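Local coordinates for protein proteasome chaperone 3 (Saccharomyces cerevisiae, PDB 2Z5B) that pairs with Poc4 in a heterodimeric chaperone that binds proteasome precursors and assists assembly of the 20S proteasome by facilitating formation of the alpha-ring, at residues Tyr4-His9 / Leu170-Asp175; Tyr28-His33 / Leu39-Leu44; Ser93-Val98 / Gln115-Tyr120. All coordinates share one frame; numbering follows the deposited sequence.

Interaction 1: Tyr4-His9 / Leu170-Asp175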
# COMPACT_ATOMS: atom_id res chain seq x y z
N TYR B 4 6.23 6.13 6.64
CA TYR B 4 6.38 5.53 7.96
C TYR B 4 6.76 4.07 7.76
O TYR B 4 6.31 3.45 6.79
CB TYR B 4 5.08 5.62 8.76
CG TYR B 4 4.54 7.03 8.88
CD1 TYR B 4 4.93 7.86 9.94
CD2 TYR B 4 3.64 7.54 7.93
CE1 TYR B 4 4.42 9.16 10.04
CE2 TYR B 4 3.15 8.81 8.02
CZ TYR B 4 3.54 9.62 9.08
OH TYR B 4 3.05 10.91 9.18
N GLU B 5 7.60 3.54 8.63
CA GLU B 5 8.01 2.13 8.51
C GLU B 5 8.48 1.53 9.83
O GLU B 5 8.85 2.26 10.76
CB GLU B 5 9.10 1.95 7.45
CG GLU B 5 10.49 2.29 7.95
CD GLU B 5 11.57 2.21 6.89
OE1 GLU B 5 11.46 1.39 5.95
OE2 GLU B 5 12.55 2.97 7.02
N PHE B 6 8.48 0.20 9.88
CA PHE B 6 8.88 -0.56 11.09
C PHE B 6 9.26 -1.95 10.64
O PHE B 6 8.51 -2.61 9.90
CB PHE B 6 7.72 -0.64 12.09
CG PHE B 6 8.13 -1.11 13.48
CD1 PHE B 6 8.61 -0.20 14.42
CD2 PHE B 6 8.00 -2.45 13.85
CE1 PHE B 6 8.98 -0.62 15.71
CE2 PHE B 6 8.35 -2.88 15.14
CZ PHE B 6 8.85 -1.95 16.07
N GLN B 7 10.42 -2.40 11.10
CA GLN B 7 10.95 -3.69 10.72
C GLN B 7 11.25 -4.47 11.99
O GLN B 7 11.92 -3.98 12.91
CB GLN B 7 12.22 -3.54 9.87
CG GLN B 7 12.93 -4.86 9.53
CD GLN B 7 12.20 -5.72 8.51
OE1 GLN B 7 12.19 -5.42 7.31
NE2 GLN B 7 11.63 -6.83 8.97
N THR B 8 10.71 -5.68 12.04
CA THR B 8 10.99 -6.59 13.14
C THR B 8 10.90 -8.03 12.64
O THR B 8 11.04 -8.28 11.44
CB THR B 8 10.07 -6.31 14.36
OG1 THR B 8 10.41 -7.21 15.42
CG2 THR B 8 8.60 -6.46 13.98
N HIS B 9 10.71 -8.95 13.58
CA HIS B 9 10.55 -10.37 13.29
C HIS B 9 9.35 -10.87 14.07
O HIS B 9 9.10 -10.41 15.18
CB HIS B 9 11.81 -11.15 13.69
CG HIS B 9 13.03 -10.76 12.91
ND1 HIS B 9 13.75 -9.61 13.18
CD2 HIS B 9 13.65 -11.36 11.87
CE1 HIS B 9 14.76 -9.52 12.33
NE2 HIS B 9 14.72 -10.57 11.53
N LEU B 170 -0.63 -5.32 15.42
CA LEU B 170 -1.18 -4.03 15.85
C LEU B 170 -0.13 -3.17 16.58
O LEU B 170 0.02 -1.99 16.28
CB LEU B 170 -2.43 -4.19 16.73
CG LEU B 170 -3.74 -4.62 16.07
CD1 LEU B 170 -4.92 -4.78 17.08
CD2 LEU B 170 -4.15 -3.66 14.95
N LYS B 171 0.60 -3.77 17.52
CA LYS B 171 1.71 -3.10 18.19
C LYS B 171 2.77 -2.57 17.21
O LYS B 171 3.26 -1.47 17.37
CB LYS B 171 2.37 -4.04 19.20
CG LYS B 171 3.43 -3.36 20.05
CD LYS B 171 3.96 -4.29 21.15
CE LYS B 171 5.25 -3.72 21.74
NZ LYS B 171 5.02 -2.34 22.26
N CYS B 172 3.11 -3.36 16.20
CA CYS B 172 4.10 -2.95 15.20
C CYS B 172 3.63 -1.70 14.45
O CYS B 172 4.40 -0.75 14.23
CB CYS B 172 4.35 -4.10 14.21
SG CYS B 172 5.24 -5.50 14.91
N ILE B 173 2.34 -1.68 14.10
CA ILE B 173 1.75 -0.57 13.35
C ILE B 173 1.74 0.70 14.20
O ILE B 173 2.12 1.77 13.71
CB ILE B 173 0.34 -0.93 12.82
CG1 ILE B 173 0.45 -2.03 11.75
CG2 ILE B 173 -0.38 0.31 12.27
CD1 ILE B 173 -0.83 -2.83 11.52
N LYS B 174 1.36 0.57 15.47
CA LYS B 174 1.42 1.66 16.46
C LYS B 174 2.86 2.15 16.72
O LYS B 174 3.08 3.36 16.85
CB LYS B 174 0.75 1.25 17.78
CG LYS B 174 0.66 2.36 18.84
CD LYS B 174 -0.23 1.95 20.02
CE LYS B 174 0.01 2.84 21.24
NZ LYS B 174 1.33 2.56 21.88
N ASP B 175 3.82 1.23 16.77
CA ASP B 175 5.21 1.57 17.04
C ASP B 175 5.87 2.30 15.87
O ASP B 175 6.80 3.08 16.05
CB ASP B 175 6.02 0.33 17.44
CG ASP B 175 5.74 -0.11 18.86
OD1 ASP B 175 5.18 0.69 19.65
OD2 ASP B 175 6.08 -1.26 19.20

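Interaction 2: Tyr28-His33 / Leu39-Leu44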
# COMPACT_ATOMS: atom_id res chain seq x y z
N TYR B 28 7.69 -6.63 8.05
CA TYR B 28 7.95 -5.25 7.62
C TYR B 28 6.65 -4.51 7.36
O TYR B 28 5.80 -4.95 6.58
CB TYR B 28 8.83 -5.21 6.37
CG TYR B 28 9.10 -3.79 5.89
CD1 TYR B 28 9.98 -2.95 6.58
CD2 TYR B 28 8.45 -3.29 4.76
CE1 TYR B 28 10.21 -1.64 6.15
CE2 TYR B 28 8.67 -1.99 4.32
CZ TYR B 28 9.55 -1.18 5.03
OH TYR B 28 9.77 0.10 4.60
N VAL B 29 6.50 -3.38 8.05
CA VAL B 29 5.33 -2.56 7.89
C VAL B 29 5.78 -1.22 7.34
O VAL B 29 6.84 -0.68 7.73
CB VAL B 29 4.57 -2.43 9.21
CG1 VAL B 29 3.34 -1.63 9.02
CG2 VAL B 29 4.17 -3.84 9.72
N GLN B 30 4.99 -0.69 6.41
CA GLN B 30 5.23 0.65 5.87
C GLN B 30 3.90 1.29 5.53
O GLN B 30 2.92 0.60 5.16
CB GLN B 30 6.17 0.62 4.66
CG GLN B 30 6.58 2.02 4.10
CD GLN B 30 5.51 2.65 3.21
OE1 GLN B 30 4.61 1.97 2.72
NE2 GLN B 30 5.61 3.95 2.99
N ALA B 31 3.82 2.60 5.71
CA ALA B 31 2.59 3.32 5.42
C ALA B 31 2.87 4.67 4.80
O ALA B 31 3.77 5.42 5.24
CB ALA B 31 1.76 3.47 6.67
N THR B 32 2.10 4.97 3.75
CA THR B 32 2.06 6.30 3.16
C THR B 32 0.66 6.87 3.41
O THR B 32 -0.33 6.18 3.19
CB THR B 32 2.35 6.25 1.64
OG1 THR B 32 3.45 5.37 1.40
CG2 THR B 32 2.72 7.66 1.13
N HIS B 33 0.59 8.12 3.87
CA HIS B 33 -0.67 8.76 4.21
C HIS B 33 -1.02 9.75 3.12
O HIS B 33 -0.16 10.55 2.71
CB HIS B 33 -0.55 9.52 5.54
CG HIS B 33 -0.37 8.63 6.74
ND1 HIS B 33 -0.77 9.00 8.00
CD2 HIS B 33 0.14 7.38 6.86
CE1 HIS B 33 -0.50 8.03 8.86
NE2 HIS B 33 0.05 7.03 8.19
N LEU B 39 -2.19 4.13 2.73
CA LEU B 39 -1.78 2.89 2.09
C LEU B 39 -0.80 2.19 3.00
O LEU B 39 0.32 2.68 3.21
CB LEU B 39 -1.16 3.16 0.71
CG LEU B 39 -0.54 1.97 -0.07
CD1 LEU B 39 -1.61 0.90 -0.34
CD2 LEU B 39 0.06 2.45 -1.36
N LEU B 40 -1.21 1.04 3.55
CA LEU B 40 -0.42 0.26 4.49
C LEU B 40 0.10 -1.02 3.86
O LEU B 40 -0.68 -1.78 3.25
CB LEU B 40 -1.26 -0.08 5.74
CG LEU B 40 -0.59 -0.95 6.82
CD1 LEU B 40 0.55 -0.20 7.49
CD2 LEU B 40 -1.64 -1.36 7.86
N GLN B 41 1.40 -1.27 4.01
CA GLN B 41 2.02 -2.53 3.60
C GLN B 41 2.32 -3.35 4.83
O GLN B 41 2.85 -2.82 5.82
CB GLN B 41 3.35 -2.32 2.88
CG GLN B 41 3.26 -1.69 1.51
CD GLN B 41 4.62 -1.59 0.89
OE1 GLN B 41 5.11 -2.56 0.29
NE2 GLN B 41 5.25 -0.44 1.02
N ILE B 42 1.97 -4.64 4.79
CA ILE B 42 2.44 -5.58 5.82
C ILE B 42 3.08 -6.79 5.16
O ILE B 42 2.38 -7.69 4.68
CB ILE B 42 1.34 -6.05 6.78
CG1 ILE B 42 0.45 -4.87 7.22
CG2 ILE B 42 1.98 -6.72 8.00
CD1 ILE B 42 -0.81 -5.27 7.96
N ARG B 43 4.40 -6.82 5.13
CA ARG B 43 5.12 -7.84 4.39
C ARG B 43 5.75 -8.88 5.30
O ARG B 43 6.31 -8.56 6.34
CB ARG B 43 6.20 -7.19 3.54
CG ARG B 43 5.66 -6.30 2.43
CD ARG B 43 6.81 -5.92 1.54
NE ARG B 43 6.43 -4.97 0.49
CZ ARG B 43 6.97 -4.97 -0.72
NH1 ARG B 43 7.84 -5.93 -1.06
NH2 ARG B 43 6.60 -4.05 -1.62
N LEU B 44 5.71 -10.14 4.85
CA LEU B 44 6.32 -11.26 5.56
C LEU B 44 7.44 -11.78 4.69
O LEU B 44 7.20 -12.26 3.58
CB LEU B 44 5.31 -12.37 5.83
CG LEU B 44 5.81 -13.60 6.62
CD1 LEU B 44 6.51 -13.18 7.90
CD2 LEU B 44 4.67 -14.55 6.93
O HOH W 1 2.52 2.83 1.18

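Interaction 3: Ser93-Val98 / Gln115-Tyr120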
# COMPACT_ATOMS: atom_id res chain seq x y z
N SER B 93 -18.80 0.81 15.29
CA SER B 93 -17.81 1.13 14.28
C SER B 93 -17.72 0.00 13.26
O SER B 93 -16.88 -0.89 13.38
CB SER B 93 -16.44 1.31 14.94
OG SER B 93 -15.87 0.04 15.24
N ASP B 94 -18.60 0.04 12.26
CA ASP B 94 -18.60 -0.98 11.22
C ASP B 94 -17.91 -0.53 9.95
O ASP B 94 -17.96 0.65 9.59
CB ASP B 94 -20.02 -1.44 10.92
CG ASP B 94 -20.59 -2.30 12.03
OD1 ASP B 94 -19.88 -3.22 12.50
OD2 ASP B 94 -21.74 -2.05 12.43
N TYR B 95 -17.26 -1.48 9.28
CA TYR B 95 -16.54 -1.22 8.05
C TYR B 95 -16.95 -2.19 6.95
O TYR B 95 -17.49 -3.28 7.21
CB TYR B 95 -15.02 -1.31 8.27
CG TYR B 95 -14.48 -0.30 9.26
CD1 TYR B 95 -14.56 -0.55 10.63
CD2 TYR B 95 -13.92 0.89 8.84
CE1 TYR B 95 -14.09 0.36 11.55
CE2 TYR B 95 -13.43 1.81 9.75
CZ TYR B 95 -13.53 1.53 11.11
OH TYR B 95 -13.06 2.43 12.03
N GLN B 96 -16.69 -1.77 5.72
CA GLN B 96 -16.81 -2.61 4.55
C GLN B 96 -15.38 -3.01 4.16
O GLN B 96 -14.52 -2.15 3.95
CB GLN B 96 -17.47 -1.80 3.42
CG GLN B 96 -17.73 -2.55 2.12
CD GLN B 96 -18.24 -1.64 1.01
OE1 GLN B 96 -19.41 -1.72 0.62
NE2 GLN B 96 -17.37 -0.79 0.48
N VAL B 97 -15.12 -4.32 4.12
CA VAL B 97 -13.84 -4.84 3.66
C VAL B 97 -13.99 -5.45 2.27
O VAL B 97 -14.70 -6.44 2.08
CB VAL B 97 -13.24 -5.90 4.62
CG1 VAL B 97 -11.94 -6.47 4.06
CG2 VAL B 97 -13.02 -5.29 6.00
N VAL B 98 -13.33 -4.83 1.29
CA VAL B 98 -13.37 -5.31 -0.09
C VAL B 98 -12.01 -5.87 -0.49
O VAL B 98 -10.98 -5.20 -0.36
CB VAL B 98 -13.80 -4.20 -1.07
CG1 VAL B 98 -13.85 -4.72 -2.52
CG2 VAL B 98 -15.15 -3.64 -0.69
N GLN B 115 -9.66 -4.14 12.78
CA GLN B 115 -8.86 -3.84 13.97
C GLN B 115 -7.78 -2.84 13.59
O GLN B 115 -7.55 -1.86 14.31
CB GLN B 115 -8.29 -5.11 14.61
CG GLN B 115 -9.33 -5.95 15.41
CD GLN B 115 -9.98 -5.18 16.56
OE1 GLN B 115 -9.39 -4.26 17.14
NE2 GLN B 115 -11.22 -5.54 16.88
N ILE B 116 -7.15 -3.06 12.44
CA ILE B 116 -6.16 -2.10 11.93
C ILE B 116 -6.83 -0.76 11.68
O ILE B 116 -6.33 0.28 12.12
CB ILE B 116 -5.43 -2.65 10.67
CG1 ILE B 116 -4.59 -3.86 11.07
CG2 ILE B 116 -4.52 -1.57 10.04
CD1 ILE B 116 -3.96 -4.61 9.92
N ALA B 117 -7.99 -0.78 11.02
CA ALA B 117 -8.76 0.44 10.76
C ALA B 117 -9.08 1.21 12.05
O ALA B 117 -8.90 2.42 12.12
CB ALA B 117 -10.03 0.12 10.00
N GLU B 118 -9.58 0.49 13.06
CA GLU B 118 -9.93 1.12 14.33
C GLU B 118 -8.70 1.70 15.04
O GLU B 118 -8.78 2.76 15.66
CB GLU B 118 -10.71 0.15 15.22
CG GLU B 118 -12.21 0.12 14.88
CD GLU B 118 -12.88 1.48 15.09
OE1 GLU B 118 -13.20 1.83 16.23
OE2 GLU B 118 -13.09 2.21 14.11
N LEU B 119 -7.57 1.01 14.93
CA LEU B 119 -6.31 1.51 15.50
C LEU B 119 -5.99 2.88 14.89
O LEU B 119 -5.71 3.86 15.61
CB LEU B 119 -5.17 0.51 15.25
CG LEU B 119 -3.80 0.81 15.86
CD1 LEU B 119 -3.84 0.71 17.38
CD2 LEU B 119 -2.74 -0.10 15.29
N TYR B 120 -6.06 2.96 13.57
CA TYR B 120 -5.84 4.22 12.87
C TYR B 120 -6.78 5.34 13.31
O TYR B 120 -6.33 6.44 13.63
CB TYR B 120 -5.87 4.01 11.35
CG TYR B 120 -4.51 3.69 10.80
CD1 TYR B 120 -3.59 4.71 10.54
CD2 TYR B 120 -4.12 2.38 10.59
CE1 TYR B 120 -2.31 4.42 10.04
CE2 TYR B 120 -2.85 2.08 10.10
CZ TYR B 120 -1.96 3.10 9.82
OH TYR B 120 -0.73 2.78 9.34

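Interaction 1: Tyr4-His9 / Leu170-Asp175
Phe6 and Thr8, on an outermost strand of the chain's six-stranded mixed sheet, meet Cys172 and Asp175 of the C-terminal helix 162-176 in a helix-on-sheet packing contact. The axes of the two short segments approach to 7.9 Å, with their N-to-C directions 134° apart. The tight part is made by the ring of Phe6, which has the carbonyl oxygen of Cys172 over one face, 3.8 Å from Phe6 CG to Cys172 O. CG of Phe6 stands anti to the backbone N (chi1 -166°), and the ring thereby reaches along the helix from Cys172 to Asp175, one turn later. Cys172 CB lies 4.0 Å from Phe6 CD2, and the cysteine sulfur forms an oblique sulfur-aromatic contact, 5.1 Å from SG to the centroid of the Phe6 ring. Leu27 of the adjoining strand also packs on buried Cys172, while Met176 adds to the packing on Phe6.

Toward Asp175 the contact remains close but passes to the helix's more exposed, polar side. The two side chains run side by side, ring and carboxylate planes 47° apart, and Asp175 CB, not the carboxylate, touches Phe6 CE1, at 3.6 Å. A salt bridge with a weak hydrogen bond runs back to exposed Lys171, 3.4 Å from NZ to Asp175 OD2. At the other end, the methyl carbon CG2 of Thr8 rests 3.6 Å from Cys172 SG.

Interaction 2: Tyr28-His33 / Leu39-Leu44
The beta hairpin of strands 26-33 and 38-44 pairs Tyr28, Gln30 and Thr32 with Arg43, Gln41 and Leu39 as antiparallel hydrogen-bonded pairs. Between them lie the non-hydrogen-bonded pairs Val29 with Ile42 and Ala31 with Leu40. Six backbone bonds hold the strands; that from Gln41 N to Gln30 O is 2.7 Å long and nearly straight at 178°.

Gln30 and Gln41 also join through their side chains. Gln41 NE2 donates to Gln30 OE1 at 3.0 Å from above the carbonyl plane, the two amides being turned 67° against each other. Gln30 bends at chi2 (-80°), which carries its amide toward Thr32, where NE2 donates to OG1 almost straight; the same nitrogen also bonds to Ser3. A water bridges Gln30 OE1, Thr32 OG1 and Leu39 O, fastening this end of the network. At the other end Arg43 grips Gln41 OE1 side-on through NE and NH2, each 2.8 Å from that oxygen, which lies at the edge of the guanidinium in its plane. Thr29 and Ser42 of the partner chain, YPL144W, bond to the Gln41 amide as well, so this largely polar face belongs to the heterodimer interface. A leucine in place of Gln41 would probably leave the buried guanidinium of Arg43 without this acceptor and deprive Gln30 OE1 of its amide donor.

The opposite face is apolar. Val29 CG1 presses tightly on Leu40 CD1 at 3.5 Å, Val29 CG2 meets Ile42 CG2, and Ala31 CB lies 4.0 Å from Leu40 CD1. Helices 109-124 and 162-176 pack over this face and the partner subunit over the other, as befits an antiparallel beta hairpin within a helix-backed mixed sheet.

Interaction 3: Ser93-Val98 / Gln115-Tyr120
Tyr95 lays one face of its ring against Ala117 and turns its edge to Glu118, joining the edge strand 95-99 to helix 109-124, which packs on the mixed sheet. The methyl group of Ala117 makes a CH-pi contact: CB is 4.0 Å from the centroid of the Tyr95 ring and only 19° off its normal. It sits somewhat toward the rim, nearest to Tyr95 CE2 at 3.8 Å. CG of Tyr95 is anti to the carbonyl carbon, which sends the ring out from the strand toward the helix. Val54 of the neighbouring strand 50-56 touches both Tyr95 and Ala117, tying this contact into the sheet.

Glu118, one residue further along the helix, meets the same ring from another direction. Its side chain crosses that of Tyr95 obliquely, with ring and carboxylate planes 52° apart, and CD lies at the ring edge, close to its plane. The modelled separation of the phenol oxygen and the carboxylate is too short to be reliable, so the details of that meeting remain doubtful. A bend at chi2 (-62°) folds the glutamate chain back toward Tyr95 and Ser93. The charge of Glu118 has a partner in Arg122 of the same helix, a salt bridge through OE1. Ser93, in the loop just before the strand, borders the carboxylate, its CB 3.5 Å from Glu118 OE1 and its OG 3.3 Å from Glu118 CD.

How the interactions relate
From the N terminus, strand 3-9 enters interaction 1, which is completed only by the C-terminal helix 162-176 and so closes a loop spanning most of the chain. Interactions 2 and 3 both nest within that loop and follow each other in series: the hairpin 26-33/38-44 closes first, then strand 95-99 is joined to helix 109-124. Interactions 1 and 2 share a sheet border, where Tyr4 O approaches Ala31 N at 2.8 Å. Interactions 1 and 3 hold opposite outermost strands of the sheet, and their helices meet through Ile173 with Leu119 and Tyr120. Ile116 and Tyr120 also pack on Leu40, linking interaction 3 to the hairpin.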